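Local coordinates for SVS_variant_AS1 (Streptomyces sp. CWA1, PDB 6TJA), which probably cyclises a diterpene precursor to spiroviolene, as an engineered double mutant of a reconstructed ancestral terpene cyclase, at residues V249-H252 with S257-E260. Sequence-based numbering, arbitrary orientation.
Sequences VLMH and SLQE
Ser257, whose backbone carbonyl Met251 touches, uses its OG to accept the backbone N-H of Glu260, with OG and N 3.2 Å apart and an almost straight N-H...O angle of 163°. Glu260 returns the bond: its OE1 takes the backbone N-H of Ser257, 3.2 Å from OE1 to N. That donor approaches from above the carboxylate, 51° out of its plane. The two bonds together close the first turn of helix 258-283 and occupy amides at its start, where the helix itself supplies no carbonyl acceptors; the negative carboxylate there would also suit the positive end of the helix dipole.

Between the two helices the contact is largely apolar and rests mainly on Met251. This residue sets its CG against the carbonyl of Ser257, 3.9 Å from CG to O, without a hydrogen bond. Its sulfur then lies over the backbone of Leu258, with SD 3.7 Å from CA, and meets the base of that side chain at CB, 4.0 Å from SD. A bend at the last torsion of Met251 (chi3 63°) leaves CE 4.0 Å from the N of Leu258, alongside the beginning of the helix. Although its bond from CA to CB is turned away from the methionine helix, Leu258 brings CD1 to 4.2 Å from Met251 SD.

Met251 also touches Ala261, one turn further along helix 258-283, while the buried Leu250 reaches Ala261, Glu264 and Ala265 and continues the packing inward. The contact lies at the surface, joining the end of the short helix 246-254 to the start of helix 258-283. Two consecutive helices are joined here by a short connection, and the second opens with a Ser-Glu capping box, in the all-helical fold of class I terpene cyclases.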
loop_
_atom_site.group_PDB
_atom_site.type_symbol
_atom_site.label_atom_id
_atom_site.label_comp_id
_atom_site.label_asym_id
_atom_site.label_seq_id
_atom_site.Cartn_x
_atom_site.Cartn_y
_atom_site.Cartn_z
ATOM N N VAL A 249 -16.834 20.239 -1.745
ATOM C CA VAL A 249 -15.618 20.721 -1.034
ATOM C C VAL A 249 -15.476 22.228 -1.275
ATOM O O VAL A 249 -15.281 22.954 -0.292
ATOM C CB VAL A 249 -14.338 19.951 -1.425
ATOM C CG1 VAL A 249 -13.097 20.674 -0.922
ATOM C CG2 VAL A 249 -14.337 18.506 -0.938
ATOM N N LEU A 250 -15.553 22.684 -2.523
ATOM C CA LEU A 250 -15.414 24.126 -2.862
ATOM C C LEU A 250 -16.603 24.922 -2.300
ATOM O O LEU A 250 -16.370 26.039 -1.784
ATOM C CB LEU A 250 -15.286 24.298 -4.372
ATOM C CG LEU A 250 -14.054 23.633 -4.987
ATOM C CD1 LEU A 250 -14.155 23.648 -6.495
ATOM C CD2 LEU A 250 -12.767 24.315 -4.547
ATOM N N MET A 251 -17.823 24.392 -2.370
ATOM C CA MET A 251 -19.023 25.070 -1.805
ATOM C C MET A 251 -18.830 25.289 -0.303
ATOM O O MET A 251 -19.028 26.437 0.137
ATOM C CB MET A 251 -20.312 24.287 -2.059
ATOM C CG MET A 251 -20.694 24.325 -3.519
ATOM S SD MET A 251 -22.121 23.334 -3.904
ATOM C CE MET A 251 -23.374 24.174 -2.933
ATOM N N HIS A 252 -18.397 24.263 0.434
ATOM C CA HIS A 252 -18.196 24.332 1.904
ATOM C C HIS A 252 -17.002 25.234 2.239
ATOM O O HIS A 252 -17.167 26.103 3.109
ATOM C CB HIS A 252 -18.054 22.926 2.491
ATOM C CG HIS A 252 -17.985 22.906 3.983
ATOM N ND1 HIS A 252 -16.792 23.037 4.675
ATOM C CD2 HIS A 252 -18.947 22.782 4.913
ATOM C CE1 HIS A 252 -17.027 22.987 5.969
ATOM N NE2 HIS A 252 -18.333 22.845 6.138
ATOM N N SER A 257 -21.405 29.167 -4.591
ATOM C CA SER A 257 -22.571 28.524 -5.235
ATOM C C SER A 257 -22.091 27.263 -5.970
ATOM O O SER A 257 -20.856 27.116 -6.217
ATOM C CB SER A 257 -23.291 29.461 -6.158
ATOM O OG SER A 257 -22.443 29.932 -7.195
ATOM N N LEU A 258 -23.027 26.359 -6.254
ATOM C CA LEU A 258 -22.762 25.166 -7.068
ATOM C C LEU A 258 -22.173 25.648 -8.391
ATOM O O LEU A 258 -21.127 25.114 -8.791
ATOM C CB LEU A 258 -24.047 24.358 -7.254
ATOM C CG LEU A 258 -23.930 23.236 -8.289
ATOM C CD1 LEU A 258 -22.855 22.239 -7.889
ATOM C CD2 LEU A 258 -25.265 22.533 -8.480
ATOM N N GLN A 259 -22.782 26.660 -9.014
ATOM C CA GLN A 259 -22.330 27.155 -10.341
ATOM C C GLN A 259 -20.882 27.647 -10.256
ATOM O O GLN A 259 -20.125 27.285 -11.152
ATOM C CB GLN A 259 -23.209 28.277 -10.898
ATOM C CG GLN A 259 -22.854 28.657 -12.341
ATOM C CD GLN A 259 -22.781 27.472 -13.287
ATOM O OE1 GLN A 259 -23.625 26.576 -13.270
ATOM N NE2 GLN A 259 -21.749 27.441 -14.121
ATOM N N GLU A 260 -20.518 28.452 -9.246
ATOM C CA GLU A 260 -19.115 28.935 -9.053
ATOM C C GLU A 260 -18.177 27.732 -8.814
ATOM O O GLU A 260 -17.116 27.676 -9.441
ATOM C CB GLU A 260 -19.041 29.952 -7.906
ATOM C CG GLU A 260 -19.751 31.284 -8.190
ATOM C CD GLU A 260 -20.070 32.130 -6.955
ATOM O OE1 GLU A 260 -19.822 31.656 -5.835
ATOM O OE2 GLU A 260 -20.584 33.267 -7.116
#